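PDB 3OCR: class II aldolase/adducin domain protein from Pseudomonas syringae pv. phaseolicola 1448A, which has no established activity but belongs to the class II aldolase/adducin family, some of whose members are metal-dependent aldolases and others bind actin filaments. Local coordinates for residues 197-207 against 248-257. Sequence-based numbering, arbitrary orientation.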
ATOM      1  N   VAL A 197       2.869 -20.859 -23.431  1.00 26.49           N
ATOM      2  CA  VAL A 197       2.533 -22.118 -24.082  1.00 27.19           C
ATOM      3  C   VAL A 197       1.389 -22.774 -23.297  1.00 27.45           C
ATOM      4  O   VAL A 197       0.842 -23.797 -23.704  1.00 27.75           O
ATOM      5  CB  VAL A 197       3.755 -23.068 -24.159  1.00 27.73           C
ATOM      6  CG1 VAL A 197       4.927 -22.395 -24.914  1.00 27.84           C
ATOM      7  CG2 VAL A 197       4.191 -23.509 -22.767  1.00 27.46           C
ATOM      8  N   SER A 198       1.049 -22.161 -22.161  1.00 26.72           N
ATOM      9  CA  SER A 198      -0.046 -22.623 -21.310  1.00 26.24           C
ATOM     10  C   SER A 198      -0.454 -21.419 -20.476  1.00 25.64           C
ATOM     11  O   SER A 198       0.269 -20.421 -20.439  1.00 24.92           O
ATOM     12  CB  SER A 198       0.444 -23.746 -20.393  1.00 26.59           C
ATOM     13  OG  SER A 198       1.446 -23.267 -19.506  1.00 26.01           O
ATOM     14  N   VAL A 199      -1.601 -21.512 -19.814  1.00 24.87           N
ATOM     15  CA  VAL A 199      -2.038 -20.509 -18.842  1.00 24.50           C
ATOM     16  C   VAL A 199      -0.980 -20.375 -17.724  1.00 24.16           C
ATOM     17  O   VAL A 199      -0.623 -19.271 -17.321  1.00 24.38           O
ATOM     18  CB  VAL A 199      -3.433 -20.881 -18.243  1.00 24.07           C
ATOM     19  CG1 VAL A 199      -3.769 -20.004 -17.031  1.00 24.58           C
ATOM     20  CG2 VAL A 199      -4.528 -20.776 -19.319  1.00 24.14           C
ATOM     21  N   GLU A 200      -0.444 -21.505 -17.284  1.00 24.30           N
ATOM     22  CA  GLU A 200       0.550 -21.536 -16.202  1.00 24.37           C
ATOM     23  C   GLU A 200       1.816 -20.762 -16.602  1.00 23.84           C
ATOM     24  O   GLU A 200       2.343 -19.957 -15.831  1.00 22.85           O
ATOM     25  CB  GLU A 200       0.910 -22.966 -15.835  1.00 24.82           C
ATOM     26  CG  GLU A 200      -0.302 -23.870 -15.470  1.00 27.54           C
ATOM     27  CD  GLU A 200      -0.808 -24.714 -16.632  1.00 30.06           C
ATOM     28  OE1 GLU A 200      -1.292 -24.153 -17.638  1.00 29.51           O
ATOM     29  OE2 GLU A 200      -0.747 -25.952 -16.521  1.00 32.17           O
ATOM     30  N   HIS A 201       2.300 -21.029 -17.802  1.00 23.39           N
ATOM     31  CA  HIS A 201       3.500 -20.343 -18.297  1.00 23.83           C
ATOM     32  C   HIS A 201       3.289 -18.812 -18.414  1.00 23.64           C
ATOM     33  O   HIS A 201       4.156 -18.019 -18.000  1.00 24.34           O
ATOM     34  CB  HIS A 201       3.930 -20.977 -19.632  1.00 23.92           C
ATOM     35  CG  HIS A 201       5.114 -20.307 -20.264  1.00 24.04           C
ATOM     36  ND1 HIS A 201       5.270 -20.213 -21.630  1.00 24.64           N
ATOM     37  CD2 HIS A 201       6.189 -19.687 -19.717  1.00 24.62           C
ATOM     38  CE1 HIS A 201       6.395 -19.562 -21.900  1.00 25.28           C
ATOM     39  NE2 HIS A 201       6.965 -19.225 -20.752  1.00 24.73           N
ATOM     40  N   ALA A 202       2.152 -18.408 -18.995  1.00 22.91           N
ATOM     41  CA  ALA A 202       1.793 -17.003 -19.145  1.00 22.43           C
ATOM     42  C   ALA A 202       1.690 -16.304 -17.793  1.00 22.01           C
ATOM     43  O   ALA A 202       2.172 -15.190 -17.616  1.00 21.21           O
ATOM     44  CB  ALA A 202       0.471 -16.848 -19.965  1.00 22.43           C
ATOM     45  N   ILE A 203       1.062 -16.977 -16.838  1.00 21.12           N
ATOM     46  CA  ILE A 203       0.891 -16.411 -15.526  1.00 21.76           C
ATOM     47  C   ILE A 203       2.218 -16.284 -14.776  1.00 22.02           C
ATOM     48  O   ILE A 203       2.398 -15.320 -14.012  1.00 21.95           O
ATOM     49  CB  ILE A 203      -0.121 -17.271 -14.688  1.00 21.65           C
ATOM     50  CG1 ILE A 203      -1.561 -16.912 -15.072  1.00 22.83           C
ATOM     51  CG2 ILE A 203       0.118 -17.068 -13.211  1.00 22.49           C
ATOM     52  CD1 ILE A 203      -2.052 -15.478 -14.686  1.00 24.21           C
ATOM     53  N   GLN A 204       3.142 -17.243 -14.969  1.00 22.19           N
ATOM     54  CA  GLN A 204       4.423 -17.161 -14.282  1.00 22.52           C
ATOM     55  C   GLN A 204       5.172 -15.943 -14.798  1.00 21.94           C
ATOM     56  O   GLN A 204       5.712 -15.184 -14.014  1.00 21.55           O
ATOM     57  CB  GLN A 204       5.313 -18.402 -14.484  1.00 23.66           C
ATOM     58  CG  GLN A 204       6.644 -18.315 -13.662  1.00 25.28           C
ATOM     59  CD  GLN A 204       7.517 -19.561 -13.722  1.00 32.55           C
ATOM     60  OE1 GLN A 204       7.485 -20.317 -14.684  1.00 36.13           O
ATOM     61  NE2 GLN A 204       8.316 -19.771 -12.683  1.00 35.86           N
ATOM     62  N   GLN A 205       5.185 -15.758 -16.115  1.00 21.54           N
ATOM     63  CA  GLN A 205       5.851 -14.597 -16.709  1.00 21.39           C
ATOM     64  C   GLN A 205       5.210 -13.281 -16.247  1.00 21.08           C
ATOM     65  O   GLN A 205       5.913 -12.302 -15.988  1.00 21.05           O
ATOM     66  CB  GLN A 205       5.797 -14.689 -18.232  1.00 21.52           C
ATOM     67  CG  GLN A 205       6.486 -15.930 -18.831  1.00 23.49           C
ATOM     68  CD  GLN A 205       6.946 -15.655 -20.238  1.00 25.96           C
ATOM     69  OE1 GLN A 205       8.113 -15.331 -20.463  1.00 27.95           O
ATOM     70  NE2 GLN A 205       6.036 -15.768 -21.196  1.00 26.76           N
ATOM     71  N   LEU A 206       3.876 -13.254 -16.142  1.00 21.11           N
ATOM     72  CA  LEU A 206       3.175 -12.023 -15.744  1.00 20.69           C
ATOM     73  C   LEU A 206       3.481 -11.649 -14.282  1.00 20.92           C
ATOM     74  O   LEU A 206       3.792 -10.490 -13.977  1.00 21.34           O
ATOM     75  CB  LEU A 206       1.662 -12.130 -15.976  1.00 21.37           C
ATOM     76  CG  LEU A 206       0.806 -10.935 -15.509  1.00 22.23           C
ATOM     77  CD1 LEU A 206       1.090  -9.703 -16.350  1.00 22.98           C
ATOM     78  CD2 LEU A 206      -0.699 -11.318 -15.530  1.00 24.25           C
ATOM     79  N   HIS A 207       3.350 -12.627 -13.395  1.00 21.12           N
ATOM     80  CA  HIS A 207       3.738 -12.511 -11.987  1.00 21.78           C
ATOM     81  C   HIS A 207       5.143 -11.949 -11.798  1.00 21.28           C
ATOM     82  O   HIS A 207       5.341 -11.047 -10.977  1.00 20.84           O
ATOM     83  CB  HIS A 207       3.589 -13.868 -11.291  1.00 22.27           C
ATOM     84  CG  HIS A 207       3.660 -13.812  -9.792  1.00 25.05           C
ATOM     85  ND1 HIS A 207       3.623 -14.948  -9.012  1.00 28.86           N
ATOM     86  CD2 HIS A 207       3.739 -12.771  -8.926  1.00 28.28           C
ATOM     87  CE1 HIS A 207       3.684 -14.615  -7.734  1.00 28.97           C
ATOM     88  NE2 HIS A 207       3.752 -13.299  -7.655  1.00 29.34           N
ATOM     89  N   GLY A 248       8.771 -22.816 -21.489  1.00 38.05           N
ATOM     90  CA  GLY A 248       7.536 -22.669 -20.715  1.00 38.64           C
ATOM     91  C   GLY A 248       6.897 -23.982 -20.288  1.00 39.84           C
ATOM     92  O   GLY A 248       5.854 -24.000 -19.615  1.00 38.10           O
ATOM     93  N   ASN A 249       7.523 -25.078 -20.697  1.00 45.52           N
ATOM     94  CA  ASN A 249       7.099 -26.408 -20.283  1.00 49.34           C
ATOM     95  C   ASN A 249       8.015 -27.035 -19.238  1.00 49.32           C
ATOM     96  O   ASN A 249       7.859 -28.208 -18.904  1.00 50.24           O
ATOM     97  CB  ASN A 249       6.935 -27.336 -21.495  1.00 51.50           C
ATOM     98  CG  ASN A 249       5.613 -27.132 -22.199  1.00 55.37           C
ATOM     99  OD1 ASN A 249       4.557 -27.126 -21.560  1.00 58.01           O
ATOM    100  ND2 ASN A 249       5.657 -26.961 -23.520  1.00 57.68           N
ATOM    101  N   GLY A 250       8.959 -26.246 -18.726  1.00 47.89           N
ATOM    102  CA  GLY A 250       9.849 -26.677 -17.650  1.00 46.07           C
ATOM    103  C   GLY A 250       9.157 -26.950 -16.313  1.00 44.45           C
ATOM    104  O   GLY A 250       8.058 -26.452 -16.062  1.00 44.43           O
ATOM    105  N   PRO A 251       9.798 -27.749 -15.442  1.00 43.31           N
ATOM    106  CA  PRO A 251       9.252 -28.100 -14.110  1.00 41.85           C
ATOM    107  C   PRO A 251       9.058 -26.907 -13.150  1.00 39.32           C
ATOM    108  O   PRO A 251       8.256 -26.979 -12.213  1.00 38.51           O
ATOM    109  CB  PRO A 251      10.275 -29.098 -13.549  1.00 42.70           C
ATOM    110  CG  PRO A 251      11.483 -29.002 -14.419  1.00 43.46           C
ATOM    111  CD  PRO A 251      11.060 -28.448 -15.742  1.00 43.57           C
ATOM    112  N   GLY A 252       9.774 -25.815 -13.392  1.00 37.13           N
ATOM    113  CA  GLY A 252       9.622 -24.615 -12.578  1.00 34.58           C
ATOM    114  C   GLY A 252       8.277 -23.921 -12.765  1.00 32.75           C
ATOM    115  O   GLY A 252       7.794 -23.249 -11.857  1.00 32.65           O
ATOM    116  N   VAL A 253       7.677 -24.076 -13.946  1.00 31.80           N
ATOM    117  CA  VAL A 253       6.359 -23.505 -14.245  1.00 30.90           C
ATOM    118  C   VAL A 253       5.275 -24.183 -13.393  1.00 30.97           C
ATOM    119  O   VAL A 253       4.479 -23.504 -12.736  1.00 30.05           O
ATOM    120  CB  VAL A 253       6.016 -23.603 -15.759  1.00 31.21           C
ATOM    121  CG1 VAL A 253       4.606 -23.141 -16.039  1.00 29.81           C
ATOM    122  CG2 VAL A 253       7.017 -22.793 -16.600  1.00 32.13           C
ATOM    123  N   ALA A 254       5.274 -25.513 -13.385  1.00 31.76           N
ATOM    124  CA  ALA A 254       4.292 -26.290 -12.620  1.00 32.72           C
ATOM    125  C   ALA A 254       4.383 -26.002 -11.123  1.00 33.02           C
ATOM    126  O   ALA A 254       3.373 -25.844 -10.458  1.00 33.90           O
ATOM    127  CB  ALA A 254       4.476 -27.790 -12.885  1.00 33.31           C
ATOM    128  N   ARG A 255       5.600 -25.900 -10.601  1.00 32.99           N
ATOM    129  CA  ARG A 255       5.806 -25.656  -9.172  1.00 32.72           C
ATOM    130  C   ARG A 255       5.245 -24.290  -8.737  1.00 31.82           C
ATOM    131  O   ARG A 255       4.547 -24.180  -7.723  1.00 31.25           O
ATOM    132  CB  ARG A 255       7.303 -25.765  -8.848  1.00 33.32           C
ATOM    133  CG  ARG A 255       7.669 -25.659  -7.386  1.00 34.71           C
ATOM    134  CD  ARG A 255       9.185 -25.806  -7.160  1.00 38.53           C
ATOM    135  NE  ARG A 255       9.663 -27.082  -7.674  1.00 41.73           N
ATOM    136  CZ  ARG A 255      10.443 -27.212  -8.744  1.00 43.74           C
ATOM    137  NH1 ARG A 255      10.886 -26.140  -9.396  1.00 43.31           N
ATOM    138  NH2 ARG A 255      10.807 -28.419  -9.143  1.00 45.48           N
ATOM    139  N   HIS A 256       5.588 -23.252  -9.503  1.00 30.68           N
ATOM    140  CA  HIS A 256       5.114 -21.891  -9.273  1.00 30.00           C
ATOM    141  C   HIS A 256       3.591 -21.854  -9.319  1.00 29.23           C
ATOM    142  O   HIS A 256       2.957 -21.232  -8.478  1.00 28.83           O
ATOM    143  CB  HIS A 256       5.699 -20.977 -10.363  1.00 30.12           C
ATOM    144  CG  HIS A 256       5.397 -19.525 -10.188  1.00 31.62           C
ATOM    145  ND1 HIS A 256       6.362 -18.603  -9.838  1.00 34.98           N
ATOM    146  CD2 HIS A 256       4.260 -18.818 -10.387  1.00 33.31           C
ATOM    147  CE1 HIS A 256       5.821 -17.398  -9.789  1.00 34.29           C
ATOM    148  NE2 HIS A 256       4.548 -17.498 -10.128  1.00 33.00           N
ATOM    149  N   TRP A 257       3.018 -22.512 -10.316  1.00 28.98           N
ATOM    150  CA  TRP A 257       1.581 -22.494 -10.521  1.00 30.25           C
ATOM    151  C   TRP A 257       0.862 -23.241  -9.389  1.00 30.95           C
ATOM    152  O   TRP A 257      -0.173 -22.775  -8.899  1.00 31.64           O
ATOM    153  CB  TRP A 257       1.224 -23.151 -11.851  1.00 30.15           C
ATOM    154  CG  TRP A 257      -0.261 -23.349 -12.047  1.00 31.82           C
ATOM    155  CD1 TRP A 257      -0.993 -24.504 -11.844  1.00 32.80           C
ATOM    156  CD2 TRP A 257      -1.190 -22.357 -12.505  1.00 29.74           C
ATOM    157  NE1 TRP A 257      -2.318 -24.274 -12.159  1.00 32.87           N
ATOM    158  CE2 TRP A 257      -2.466 -22.964 -12.548  1.00 31.17           C
ATOM    159  CE3 TRP A 257      -1.063 -21.011 -12.870  1.00 27.96           C
ATOM    160  CZ2 TRP A 257      -3.617 -22.267 -12.962  1.00 29.96           C
ATOM    161  CZ3 TRP A 257      -2.200 -20.309 -13.268  1.00 29.08           C
ATOM    162  CH2 TRP A 257      -3.463 -20.941 -13.310  1.00 29.70           C
TER
HETATM  163  O   HOH W   1       3.384 -25.037 -18.943  1.00 35.93           O
HETATM  164  O   HOH W   2       2.957 -20.833 -12.985  1.00 30.08           O
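Trp257 lies across Glu200 with its indole face against the methylene chain: Glu200 CG stands 3.5 Å from the centroid of the five-membered ring and nearly on its normal, a CH-pi contact. With CG anti to the carbonyl carbon (chi1 -55°), Glu200 sets this methylene over the indole, and the bend at chi2 swings the carboxylate off it. Ile203 meets the indole at its edge, while Val199 CG1 reaches Trp257 CH2 at 3.8 Å; the Trp257 side chain also touches Ala40 of helix 29-47.

One turn further on, Gln204 repeats the theme. Its CG sits over the centre of the His256 imidazole, 3.9 Å from the centroid. That ring's rim then meets His207, the planes standing at 75°, and His207 ND1 and His256 NE2 share a hydrogen bond of 2.9 Å. The other nitrogen, His256 ND1, bonds Tyr55 OH of a second subunit.

In the loop before helix 251-257, Gly248 CA rests over the His201 ring, 3.3 Å from its centroid. In-plane donation from Val197 N to His201 ND1 fixes the rotation of that imidazole. Ser198 is the N-cap of helix 199-219, its OG accepting from His201 N, and one water links this OG to Gly248 O.

Helix 199-219 follows strand 191-196 and packs Ala202 and Leu206 on Thr194 and Leu126 of the sheet; segment 251-257 crosses segment 199-207 at 77°, a second water bridging Glu200 O and Val253 O. Hydrogen-bonded at both nitrogens, His256 carries the polar network from this crossing into the subunit interface.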